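Quinone oxidoreductase (Thermus thermophilus, PDB 1IZ0) binds NADPH and probably uses it to reduce quinones, as a member of the medium-chain dehydrogenase/reductase superfamily. Local coordinates at residues A[10-14]-A[282-286]; A[70-75]-A[91-95]; A[127-133]-A[190-196]. All blocks are in the same frame, centred on the assembly; numbering follows the deposited sequence.

Contact 1 of 3, residues A[10-14]-A[282-286]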
ATOM      1  N   GLY A  10     -12.425 -17.850  -4.336  1.00 20.35           N
ATOM      2  CA  GLY A  10     -11.523 -18.893  -4.789  1.00 20.18           C
ATOM      3  C   GLY A  10     -11.799 -19.300  -6.224  1.00 20.14           C
ATOM      4  O   GLY A  10     -11.131 -20.182  -6.762  1.00 21.55           O
ATOM      5  N   GLY A  11     -12.784 -18.658  -6.845  1.00 19.12           N
ATOM      6  CA  GLY A  11     -13.127 -18.970  -8.221  1.00 18.70           C
ATOM      7  C   GLY A  11     -12.456 -18.029  -9.215  1.00 19.77           C
ATOM      8  O   GLY A  11     -11.665 -17.163  -8.822  1.00 18.49           O
ATOM      9  N   PRO A  12     -12.763 -18.161 -10.516  1.00 20.19           N
ATOM     10  CA  PRO A  12     -12.165 -17.305 -11.544  1.00 20.38           C
ATOM     11  C   PRO A  12     -12.942 -16.011 -11.737  1.00 19.77           C
ATOM     12  O   PRO A  12     -14.072 -15.885 -11.277  1.00 21.62           O
ATOM     13  CB  PRO A  12     -12.222 -18.191 -12.783  1.00 19.63           C
ATOM     14  CG  PRO A  12     -13.588 -18.810 -12.633  1.00 18.16           C
ATOM     15  CD  PRO A  12     -13.662 -19.162 -11.133  1.00 19.99           C
ATOM     16  N   LEU A  13     -12.334 -15.056 -12.426  1.00 21.80           N
ATOM     17  CA  LEU A  13     -12.982 -13.777 -12.708  1.00 23.39           C
ATOM     18  C   LEU A  13     -13.734 -13.937 -14.018  1.00 24.89           C
ATOM     19  O   LEU A  13     -13.388 -14.799 -14.822  1.00 25.68           O
ATOM     20  CB  LEU A  13     -11.933 -12.675 -12.880  1.00 21.69           C
ATOM     21  CG  LEU A  13     -11.081 -12.299 -11.665  1.00 22.95           C
ATOM     22  CD1 LEU A  13      -9.986 -11.338 -12.100  1.00 21.16           C
ATOM     23  CD2 LEU A  13     -11.959 -11.667 -10.597  1.00 18.46           C
ATOM     24  N   GLU A  14     -14.753 -13.116 -14.247  1.00 25.49           N
ATOM     25  CA  GLU A  14     -15.478 -13.207 -15.506  1.00 26.09           C
ATOM     26  C   GLU A  14     -15.717 -11.836 -16.128  1.00 24.85           C
ATOM     27  O   GLU A  14     -16.183 -10.912 -15.461  1.00 25.59           O
ATOM     28  CB  GLU A  14     -16.825 -13.919 -15.320  1.00 28.90           C
ATOM     29  CG  GLU A  14     -17.553 -14.137 -16.645  1.00 32.21           C
ATOM     30  CD  GLU A  14     -18.974 -14.642 -16.478  1.00 35.75           C
ATOM     31  OE1 GLU A  14     -19.682 -14.764 -17.504  1.00 35.82           O
ATOM     32  OE2 GLU A  14     -19.385 -14.917 -15.329  1.00 37.00           O
ATOM     33  N   ALA A 282      -6.704  -9.077 -16.650  1.00 23.53           N
ATOM     34  CA  ALA A 282      -6.966  -8.995 -15.216  1.00 21.97           C
ATOM     35  C   ALA A 282      -6.459 -10.193 -14.408  1.00 22.91           C
ATOM     36  O   ALA A 282      -5.802 -10.018 -13.378  1.00 21.11           O
ATOM     37  CB  ALA A 282      -8.459  -8.816 -14.977  1.00 24.09           C
ATOM     38  N   GLU A 283      -6.778 -11.406 -14.853  1.00 21.36           N
ATOM     39  CA  GLU A 283      -6.346 -12.594 -14.127  1.00 23.10           C
ATOM     40  C   GLU A 283      -4.832 -12.612 -13.997  1.00 22.24           C
ATOM     41  O   GLU A 283      -4.295 -12.918 -12.934  1.00 23.47           O
ATOM     42  CB  GLU A 283      -6.844 -13.869 -14.822  1.00 24.48           C
ATOM     43  CG  GLU A 283      -8.333 -14.123 -14.618  1.00 27.71           C
ATOM     44  CD  GLU A 283      -8.657 -14.652 -13.222  1.00 30.05           C
ATOM     45  OE1 GLU A 283      -8.037 -14.191 -12.237  1.00 31.42           O
ATOM     46  OE2 GLU A 283      -9.544 -15.525 -13.109  1.00 29.37           O
ATOM     47  N   ALA A 284      -4.145 -12.272 -15.079  1.00 22.41           N
ATOM     48  CA  ALA A 284      -2.690 -12.235 -15.070  1.00 23.14           C
ATOM     49  C   ALA A 284      -2.185 -11.242 -14.015  1.00 23.23           C
ATOM     50  O   ALA A 284      -1.255 -11.544 -13.260  1.00 24.50           O
ATOM     51  CB  ALA A 284      -2.171 -11.841 -16.456  1.00 21.78           C
ATOM     52  N   ALA A 285      -2.802 -10.059 -13.962  1.00 21.95           N
ATOM     53  CA  ALA A 285      -2.402  -9.029 -13.001  1.00 20.66           C
ATOM     54  C   ALA A 285      -2.535  -9.525 -11.565  1.00 19.42           C
ATOM     55  O   ALA A 285      -1.686  -9.239 -10.725  1.00 18.79           O
ATOM     56  CB  ALA A 285      -3.235  -7.772 -13.198  1.00 20.37           C
ATOM     57  N   PHE A 286      -3.606 -10.260 -11.283  1.00 19.69           N
ATOM     58  CA  PHE A 286      -3.826 -10.808  -9.948  1.00 20.30           C
ATOM     59  C   PHE A 286      -2.732 -11.802  -9.572  1.00 22.59           C
ATOM     60  O   PHE A 286      -2.343 -11.887  -8.405  1.00 22.66           O
ATOM     61  CB  PHE A 286      -5.195 -11.488  -9.870  1.00 17.72           C
ATOM     62  CG  PHE A 286      -6.281 -10.594  -9.325  1.00 19.48           C
ATOM     63  CD1 PHE A 286      -6.409 -10.391  -7.949  1.00 18.25           C
ATOM     64  CD2 PHE A 286      -7.154  -9.930 -10.185  1.00 17.48           C
ATOM     65  CE1 PHE A 286      -7.391  -9.539  -7.438  1.00 17.32           C
ATOM     66  CE2 PHE A 286      -8.140  -9.078  -9.685  1.00 18.25           C
ATOM     67  CZ  PHE A 286      -8.256  -8.883  -8.304  1.00 17.33           C
TER
HETATM   68  O   HOH W   1     -10.980 -15.482 -16.225  1.00 31.76           O

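Contact 2 of 3, residues A[70-75]-A[91-95]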
ATOM      1  N   ARG A  70     -11.811  16.200 -15.330  1.00 32.09           N
ATOM      2  CA  ARG A  70     -10.728  16.208 -14.344  1.00 29.81           C
ATOM      3  C   ARG A  70     -10.414  14.818 -13.773  1.00 28.76           C
ATOM      4  O   ARG A  70     -11.319  14.071 -13.407  1.00 28.16           O
ATOM      5  CB  ARG A  70     -11.072  17.170 -13.203  1.00 29.72           C
ATOM      6  CG  ARG A  70      -9.895  17.452 -12.290  1.00 30.20           C
ATOM      7  CD  ARG A  70     -10.264  18.384 -11.144  1.00 31.15           C
ATOM      8  NE  ARG A  70      -9.111  18.654 -10.286  1.00 30.17           N
ATOM      9  CZ  ARG A  70      -9.164  19.385  -9.178  1.00 30.83           C
ATOM     10  NH1 ARG A  70      -8.067  19.581  -8.460  1.00 32.32           N
ATOM     11  NH2 ARG A  70     -10.315  19.918  -8.787  1.00 31.89           N
ATOM     12  N   ARG A  71      -9.126  14.489 -13.685  1.00 27.41           N
ATOM     13  CA  ARG A  71      -8.690  13.195 -13.163  1.00 26.12           C
ATOM     14  C   ARG A  71      -8.521  13.158 -11.640  1.00 25.43           C
ATOM     15  O   ARG A  71      -7.911  14.050 -11.039  1.00 24.00           O
ATOM     16  CB  ARG A  71      -7.379  12.783 -13.829  1.00 29.07           C
ATOM     17  CG  ARG A  71      -6.805  11.459 -13.327  1.00 30.03           C
ATOM     18  CD  ARG A  71      -5.588  11.074 -14.152  1.00 32.15           C
ATOM     19  NE  ARG A  71      -5.932  10.950 -15.564  1.00 33.50           N
ATOM     20  CZ  ARG A  71      -5.102  11.233 -16.563  1.00 37.02           C
ATOM     21  NH1 ARG A  71      -3.869  11.662 -16.306  1.00 37.73           N
ATOM     22  NH2 ARG A  71      -5.501  11.091 -17.821  1.00 34.98           N
ATOM     23  N   TYR A  72      -9.049  12.100 -11.033  1.00 23.26           N
ATOM     24  CA  TYR A  72      -8.998  11.907  -9.588  1.00 22.14           C
ATOM     25  C   TYR A  72      -8.600  10.476  -9.259  1.00 22.27           C
ATOM     26  O   TYR A  72      -8.723   9.575 -10.094  1.00 21.98           O
ATOM     27  CB  TYR A  72     -10.379  12.131  -8.969  1.00 22.33           C
ATOM     28  CG  TYR A  72     -10.950  13.523  -9.091  1.00 22.85           C
ATOM     29  CD1 TYR A  72     -10.633  14.510  -8.160  1.00 23.82           C
ATOM     30  CD2 TYR A  72     -11.850  13.839 -10.109  1.00 21.74           C
ATOM     31  CE1 TYR A  72     -11.206  15.781  -8.231  1.00 23.73           C
ATOM     32  CE2 TYR A  72     -12.431  15.105 -10.193  1.00 23.41           C
ATOM     33  CZ  TYR A  72     -12.107  16.070  -9.246  1.00 24.96           C
ATOM     34  OH  TYR A  72     -12.708  17.310  -9.293  1.00 25.91           O
ATOM     35  N   ALA A  73      -8.137  10.278  -8.030  1.00 20.89           N
ATOM     36  CA  ALA A  73      -7.776   8.956  -7.534  1.00 20.78           C
ATOM     37  C   ALA A  73      -8.815   8.692  -6.450  1.00 20.85           C
ATOM     38  O   ALA A  73      -9.333   9.635  -5.849  1.00 20.98           O
ATOM     39  CB  ALA A  73      -6.380   8.965  -6.929  1.00 18.52           C
ATOM     40  N   ALA A  74      -9.137   7.431  -6.195  1.00 20.58           N
ATOM     41  CA  ALA A  74     -10.122   7.150  -5.163  1.00 21.89           C
ATOM     42  C   ALA A  74     -10.040   5.742  -4.616  1.00 22.12           C
ATOM     43  O   ALA A  74      -9.634   4.812  -5.310  1.00 23.03           O
ATOM     44  CB  ALA A  74     -11.531   7.403  -5.700  1.00 20.01           C
ATOM     45  N   LEU A  75     -10.420   5.601  -3.353  1.00 22.25           N
ATOM     46  CA  LEU A  75     -10.459   4.303  -2.707  1.00 22.65           C
ATOM     47  C   LEU A  75     -11.932   3.958  -2.629  1.00 24.22           C
ATOM     48  O   LEU A  75     -12.730   4.719  -2.080  1.00 25.80           O
ATOM     49  CB  LEU A  75      -9.855   4.362  -1.307  1.00 22.83           C
ATOM     50  CG  LEU A  75      -8.330   4.360  -1.304  1.00 24.76           C
ATOM     51  CD1 LEU A  75      -7.812   4.261   0.106  1.00 24.04           C
ATOM     52  CD2 LEU A  75      -7.840   3.175  -2.122  1.00 27.66           C
ATOM     53  N   ALA A  91     -14.736  11.300  -1.333  1.00 31.88           N
ATOM     54  CA  ALA A  91     -13.594  10.388  -1.397  1.00 31.85           C
ATOM     55  C   ALA A  91     -12.634  10.737  -2.534  1.00 30.53           C
ATOM     56  O   ALA A  91     -11.528  10.200  -2.607  1.00 30.84           O
ATOM     57  CB  ALA A  91     -14.083   8.936  -1.554  1.00 31.35           C
ATOM     58  N   LEU A  92     -13.053  11.636  -3.420  1.00 29.46           N
ATOM     59  CA  LEU A  92     -12.216  12.031  -4.552  1.00 28.82           C
ATOM     60  C   LEU A  92     -10.913  12.667  -4.106  1.00 29.86           C
ATOM     61  O   LEU A  92     -10.892  13.521  -3.224  1.00 30.77           O
ATOM     62  CB  LEU A  92     -12.966  13.003  -5.460  1.00 26.88           C
ATOM     63  CG  LEU A  92     -14.215  12.426  -6.119  1.00 26.62           C
ATOM     64  CD1 LEU A  92     -14.955  13.530  -6.862  1.00 27.80           C
ATOM     65  CD2 LEU A  92     -13.819  11.298  -7.064  1.00 23.95           C
ATOM     66  N   LEU A  93      -9.826  12.256  -4.739  1.00 31.32           N
ATOM     67  CA  LEU A  93      -8.506  12.769  -4.407  1.00 31.81           C
ATOM     68  C   LEU A  93      -7.905  13.502  -5.613  1.00 31.66           C
ATOM     69  O   LEU A  93      -7.561  12.876  -6.615  1.00 32.34           O
ATOM     70  CB  LEU A  93      -7.618  11.595  -3.986  1.00 33.45           C
ATOM     71  CG  LEU A  93      -6.274  11.881  -3.326  1.00 36.29           C
ATOM     72  CD1 LEU A  93      -5.250  12.268  -4.375  1.00 39.39           C
ATOM     73  CD2 LEU A  93      -6.455  12.984  -2.285  1.00 39.18           C
ATOM     74  N   PRO A  94      -7.775  14.842  -5.528  1.00 31.12           N
ATOM     75  CA  PRO A  94      -7.214  15.660  -6.612  1.00 30.70           C
ATOM     76  C   PRO A  94      -5.759  15.290  -6.880  1.00 28.60           C
ATOM     77  O   PRO A  94      -4.989  15.033  -5.949  1.00 27.93           O
ATOM     78  CB  PRO A  94      -7.343  17.092  -6.078  1.00 30.84           C
ATOM     79  CG  PRO A  94      -8.425  17.005  -5.067  1.00 31.54           C
ATOM     80  CD  PRO A  94      -8.148  15.695  -4.389  1.00 32.34           C
ATOM     81  N   LEU A  95      -5.384  15.283  -8.151  1.00 27.77           N
ATOM     82  CA  LEU A  95      -4.026  14.929  -8.544  1.00 27.67           C
ATOM     83  C   LEU A  95      -3.305  16.110  -9.166  1.00 27.21           C
ATOM     84  O   LEU A  95      -3.939  17.008  -9.719  1.00 26.73           O
ATOM     85  CB  LEU A  95      -4.067  13.773  -9.546  1.00 25.49           C
ATOM     86  CG  LEU A  95      -4.794  12.512  -9.069  1.00 25.72           C
ATOM     87  CD1 LEU A  95      -4.998  11.560 -10.227  1.00 27.09           C
ATOM     88  CD2 LEU A  95      -3.989  11.845  -7.976  1.00 25.85           C
TER
HETATM   89  O   HOH W   2      -5.299  19.017  -8.658  1.00 30.37           O
HETATM   90  O   HOH W   3      -7.074  16.655 -10.409  1.00 33.57           O
HETATM   91  O   HOH W   4      -9.782   8.082  -1.134  1.00 24.96           O

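Contact 3 of 3, residues A[127-133]-A[190-196]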
ATOM      1  N   GLU A 127      15.105   9.167  13.518  1.00 22.61           N
ATOM      2  CA  GLU A 127      14.889   7.804  13.994  1.00 22.61           C
ATOM      3  C   GLU A 127      15.197   6.751  12.920  1.00 22.88           C
ATOM      4  O   GLU A 127      15.063   7.003  11.710  1.00 21.77           O
ATOM      5  CB  GLU A 127      13.455   7.640  14.531  1.00 24.73           C
ATOM      6  CG  GLU A 127      13.226   8.422  15.837  1.00 27.25           C
ATOM      7  CD  GLU A 127      12.016   7.945  16.645  1.00 28.69           C
ATOM      8  OE1 GLU A 127      10.879   8.001  16.134  1.00 26.77           O
ATOM      9  OE2 GLU A 127      12.207   7.521  17.806  1.00 30.31           O
ATOM     10  N   LYS A 128      15.615   5.574  13.381  1.00 20.98           N
ATOM     11  CA  LYS A 128      15.985   4.455  12.518  1.00 19.72           C
ATOM     12  C   LYS A 128      14.798   3.531  12.242  1.00 21.28           C
ATOM     13  O   LYS A 128      14.189   2.992  13.170  1.00 17.68           O
ATOM     14  CB  LYS A 128      17.118   3.671  13.181  1.00 18.39           C
ATOM     15  CG  LYS A 128      18.377   4.506  13.409  1.00 20.21           C
ATOM     16  CD  LYS A 128      19.360   3.831  14.369  1.00 19.24           C
ATOM     17  CE  LYS A 128      18.987   4.070  15.834  1.00 20.88           C
ATOM     18  NZ  LYS A 128      19.844   3.266  16.766  1.00 19.66           N
ATOM     19  N   VAL A 129      14.483   3.327  10.960  1.00 20.45           N
ATOM     20  CA  VAL A 129      13.348   2.490  10.596  1.00 19.57           C
ATOM     21  C   VAL A 129      13.681   1.395   9.591  1.00 21.06           C
ATOM     22  O   VAL A 129      14.357   1.626   8.588  1.00 22.39           O
ATOM     23  CB  VAL A 129      12.190   3.356  10.029  1.00 18.50           C
ATOM     24  CG1 VAL A 129      12.676   4.149   8.814  1.00 18.14           C
ATOM     25  CG2 VAL A 129      11.008   2.480   9.659  1.00 16.47           C
ATOM     26  N   LEU A 130      13.200   0.194   9.874  1.00 21.59           N
ATOM     27  CA  LEU A 130      13.422  -0.937   8.987  1.00 23.44           C
ATOM     28  C   LEU A 130      12.198  -1.091   8.085  1.00 23.40           C
ATOM     29  O   LEU A 130      11.065  -1.145   8.569  1.00 24.55           O
ATOM     30  CB  LEU A 130      13.644  -2.208   9.815  1.00 24.48           C
ATOM     31  CG  LEU A 130      13.814  -3.582   9.153  1.00 27.07           C
ATOM     32  CD1 LEU A 130      12.463  -4.137   8.801  1.00 29.22           C
ATOM     33  CD2 LEU A 130      14.708  -3.482   7.922  1.00 27.21           C
ATOM     34  N   VAL A 131      12.427  -1.130   6.777  1.00 20.94           N
ATOM     35  CA  VAL A 131      11.347  -1.310   5.812  1.00 20.64           C
ATOM     36  C   VAL A 131      11.577  -2.645   5.109  1.00 22.50           C
ATOM     37  O   VAL A 131      12.636  -2.860   4.516  1.00 21.72           O
ATOM     38  CB  VAL A 131      11.330  -0.191   4.748  1.00 19.20           C
ATOM     39  CG1 VAL A 131      10.248  -0.480   3.700  1.00 17.38           C
ATOM     40  CG2 VAL A 131      11.074   1.152   5.417  1.00 14.94           C
ATOM     41  N   GLN A 132      10.592  -3.537   5.177  1.00 21.61           N
ATOM     42  CA  GLN A 132      10.725  -4.845   4.553  1.00 23.10           C
ATOM     43  C   GLN A 132      10.113  -4.843   3.160  1.00 22.75           C
ATOM     44  O   GLN A 132       9.462  -3.870   2.769  1.00 21.70           O
ATOM     45  CB  GLN A 132      10.059  -5.907   5.428  1.00 24.27           C
ATOM     46  CG  GLN A 132      10.624  -5.973   6.836  1.00 24.97           C
ATOM     47  CD  GLN A 132       9.887  -6.970   7.703  1.00 27.47           C
ATOM     48  OE1 GLN A 132       8.673  -7.136   7.577  1.00 28.60           O
ATOM     49  NE2 GLN A 132      10.612  -7.633   8.596  1.00 27.97           N
ATOM     50  N   ALA A 133      10.323  -5.926   2.411  1.00 21.67           N
ATOM     51  CA  ALA A 133       9.799  -6.017   1.051  1.00 20.46           C
ATOM     52  C   ALA A 133       9.970  -4.627   0.447  1.00 19.90           C
ATOM     53  O   ALA A 133       9.072  -4.101  -0.223  1.00 19.54           O
ATOM     54  CB  ALA A 133       8.315  -6.414   1.084  1.00 20.21           C
ATOM     55  N   LEU A 190      17.055  -0.705  15.986  1.00 20.57           N
ATOM     56  CA  LEU A 190      16.107   0.154  15.305  1.00 20.98           C
ATOM     57  C   LEU A 190      15.068   0.758  16.241  1.00 21.70           C
ATOM     58  O   LEU A 190      14.734   0.182  17.282  1.00 21.22           O
ATOM     59  CB  LEU A 190      15.407  -0.641  14.202  1.00 23.44           C
ATOM     60  CG  LEU A 190      16.385  -1.322  13.243  1.00 23.43           C
ATOM     61  CD1 LEU A 190      15.636  -2.276  12.346  1.00 24.72           C
ATOM     62  CD2 LEU A 190      17.121  -0.265  12.428  1.00 23.68           C
ATOM     63  N   ASP A 191      14.575   1.930  15.855  1.00 21.00           N
ATOM     64  CA  ASP A 191      13.550   2.642  16.606  1.00 22.35           C
ATOM     65  C   ASP A 191      12.183   2.151  16.134  1.00 21.34           C
ATOM     66  O   ASP A 191      11.247   2.031  16.923  1.00 22.83           O
ATOM     67  CB  ASP A 191      13.658   4.156  16.353  1.00 23.26           C
ATOM     68  CG  ASP A 191      14.940   4.753  16.913  1.00 26.55           C
ATOM     69  OD1 ASP A 191      15.167   4.609  18.130  1.00 27.70           O
ATOM     70  OD2 ASP A 191      15.720   5.366  16.143  1.00 24.81           O
ATOM     71  N   LEU A 192      12.085   1.865  14.838  1.00 19.51           N
ATOM     72  CA  LEU A 192      10.844   1.403  14.230  1.00 20.15           C
ATOM     73  C   LEU A 192      11.032   0.274  13.221  1.00 19.47           C
ATOM     74  O   LEU A 192      12.063   0.167  12.555  1.00 19.56           O
ATOM     75  CB  LEU A 192      10.139   2.553  13.498  1.00 21.13           C
ATOM     76  CG  LEU A 192       9.608   3.781  14.235  1.00 23.97           C
ATOM     77  CD1 LEU A 192      10.718   4.782  14.442  1.00 24.97           C
ATOM     78  CD2 LEU A 192       8.515   4.423  13.401  1.00 26.03           C
ATOM     79  N   VAL A 193      10.008  -0.557  13.105  1.00 18.36           N
ATOM     80  CA  VAL A 193      10.006  -1.647  12.149  1.00 17.95           C
ATOM     81  C   VAL A 193       8.612  -1.700  11.526  1.00 19.13           C
ATOM     82  O   VAL A 193       7.612  -1.708  12.246  1.00 18.00           O
ATOM     83  CB  VAL A 193      10.295  -3.008  12.819  1.00 19.31           C
ATOM     84  CG1 VAL A 193      10.093  -4.132  11.803  1.00 14.33           C
ATOM     85  CG2 VAL A 193      11.725  -3.039  13.362  1.00 17.72           C
ATOM     86  N   LEU A 194       8.550  -1.684  10.197  1.00 18.17           N
ATOM     87  CA  LEU A 194       7.274  -1.778   9.493  1.00 19.45           C
ATOM     88  C   LEU A 194       7.225  -3.228   9.060  1.00 21.24           C
ATOM     89  O   LEU A 194       7.869  -3.618   8.090  1.00 18.53           O
ATOM     90  CB  LEU A 194       7.239  -0.848   8.273  1.00 18.41           C
ATOM     91  CG  LEU A 194       7.300   0.659   8.565  1.00 20.40           C
ATOM     92  CD1 LEU A 194       7.186   1.449   7.257  1.00 20.72           C
ATOM     93  CD2 LEU A 194       6.175   1.052   9.508  1.00 18.30           C
ATOM     94  N   GLU A 195       6.478  -4.026   9.817  1.00 24.90           N
ATOM     95  CA  GLU A 195       6.346  -5.461   9.588  1.00 26.81           C
ATOM     96  C   GLU A 195       5.295  -5.899   8.582  1.00 27.50           C
ATOM     97  O   GLU A 195       4.102  -5.710   8.820  1.00 26.69           O
ATOM     98  CB  GLU A 195       6.031  -6.149  10.913  1.00 29.70           C
ATOM     99  CG  GLU A 195       7.206  -6.826  11.570  1.00 37.71           C
ATOM    100  CD  GLU A 195       7.683  -8.016  10.781  1.00 39.10           C
ATOM    101  OE1 GLU A 195       6.840  -8.864  10.419  1.00 42.29           O
ATOM    102  OE2 GLU A 195       8.899  -8.106  10.528  1.00 44.17           O
ATOM    103  N   VAL A 196       5.734  -6.501   7.479  1.00 27.62           N
ATOM    104  CA  VAL A 196       4.810  -7.013   6.462  1.00 29.78           C
ATOM    105  C   VAL A 196       5.055  -8.510   6.246  1.00 31.55           C
ATOM    106  O   VAL A 196       4.217  -9.210   5.690  1.00 32.69           O
ATOM    107  CB  VAL A 196       4.962  -6.279   5.108  1.00 30.45           C
ATOM    108  CG1 VAL A 196       4.499  -4.836   5.251  1.00 28.09           C
ATOM    109  CG2 VAL A 196       6.416  -6.331   4.636  1.00 27.85           C
TER
HETATM  110  O   HOH W   5       8.139  -2.555   5.480  1.00 21.68           O

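Contact 1 of 3, residues A[10-14]-A[282-286]
L13 meets E283 in two ways, through its backbone and through its side chain. L13 N donates to E283 OE2 at 2.9 Å, with a nearly straight N-H...O angle of 171°. The donor lies well above the carboxylate plane, about 53° out of it. The tightly packed part of the contact is built by the L13 side chain. Its CD1 methyl lies 3.7 Å from F286 CD2 and 4.1 Å from A282 CB, so it faces two residues one helical turn apart. The L13 side chain crosses that of F286 at about a right angle, and CD1 meets the ring obliquely. The same methyl comes to 3.5 Å from E283 OE1, and the two side chains cross at a slant. E283 bends at its second torsion (chi2 -76°), which folds the acid back toward the strand. The contact thus joins strand 13-17 and the loop leading into it, part of the two-stranded antiparallel hairpin near the N-terminus, to helix 282-288 near the C-terminus. W4 and L6 of the hairpin partner strand 2-6 and P59 also pack on L13. R45 of helix 39-46 forms a salt bridge with E283 OE1 and a cation-pi contact with F286. The carboxylate therefore has a different main partner on each oxygen. The looser side is at P12, an exposed residue. P12 touches E283 OE2 through its CA, at 3.5 Å, and its ring covers little. A water donates to L13 O at 2.9 Å and reaches E283 OE2 only by a weak bond.

Contact 2 of 3, residues A[70-75]-A[91-95]
The Y72 ring has L92 over one face and the backbone of L93 and P94 at its edge. L92 CB is 3.9 Å from Y72 CD1, and the L92 CD1 branch lies over the ring face. L93 O and P94 N lie near the ring plane, and the carbonyl carbon of L93 is in that plane. The R70 guanidinium is a second flat group. Y72 CE1 lies over one of its faces, toward the rim. A water lies in its plane at the edge and accepts from R70 NH1. P94 CB meets R70 NH1 obliquely at 3.5 Å. The R70 chain is fully extended from CG to NE, which lays the guanidinium against the Y72 ring, with NH1 at P94. The water at NH1 also donates to L95 O. Another water accepts from R70 NE and L95 N and donates to R71 O, so waters bridge the two segments at this end.

Next to the ring, A73 and L93 form an antiparallel hydrogen-bonded pair. A73 N donates to L93 O at 3.0 Å. L93 N returns a bond to A73 O at 2.9 Å, more bent, with an N-H...O angle of 139°. The A73 and L93 side chains share one face of the sheet. L95 CD2 packs on A73 CB, while L95 CD1 reaches R71 CG at 3.6 Å. R71 turns at its third torsion (chi3 -59°), and its polar end forms a salt bridge with E33.

Strand 62-67 pairs with strand 70-75 on its other edge. At the far end, L75 approaches the NADPH-binding L244. The short, weakly bonded strand 93-94 adds an edge to the antiparallel sheet of what is probably the GroES-like catalytic domain of this family.

Contact 3 of 3, residues A[127-133]-A[190-196]
K128 O is gripped by two backbone donors, D191 N and L192 N, each at 2.9 Å. On the same residue, K128 N donates to D191 OD2 at 2.8 Å and 175°, using the anti lone pair of that oxygen. K128 NZ turns instead to the carbonyls of W187 and G189, and R213 forms a salt bridge with the nearby E127. The parallel ladder then continues: L130 N bonds L192 O and L194 N bonds L130 O. Beyond it, Q132 carries the pairing on by its side chain. Its CG lies opposite the carbonyl carbon (chi1 -58°) and the chain then runs extended, so that Q132 OE1 accepts from V196 N at 3.0 Å. Q132 NE2 donates to E195 OE2 in a very short, bent bond of 2.6 Å, from 39° out of the carboxylate plane. S204 also binds that oxygen. V129 and L192 pack on one face of the sheet, L130 and V193 on the other. Strands 128-131 and 190-195 are the central neighbours of the parallel sheet with order 3-2-1-4-5-6, the Rossmann fold, and A133 and V196 lie beside the NADPH-binding residues Y177 and I217.

Contact 2 comes first to close along the chain, then contact 3, and both are nested inside the loop closed by contact 1. Contact 2 lies in the mixed sheet, which also takes in the C-terminal strands 273-278 and 297-301. Contact 3 lies in the separate six-stranded parallel sheet of the nucleotide-binding domain, across the chain's centre from the other two. The centre of contact 1 is about 26 Å from that of contact 2 and about 33 Å from that of contact 3. Contacts 2 and 3 have centres about 30 Å apart. None touch. L75 of contact 2 approaches L244 and A133 of contact 3 approaches Y177, both NADPH-binding, consistent with a cofactor site between the two domains.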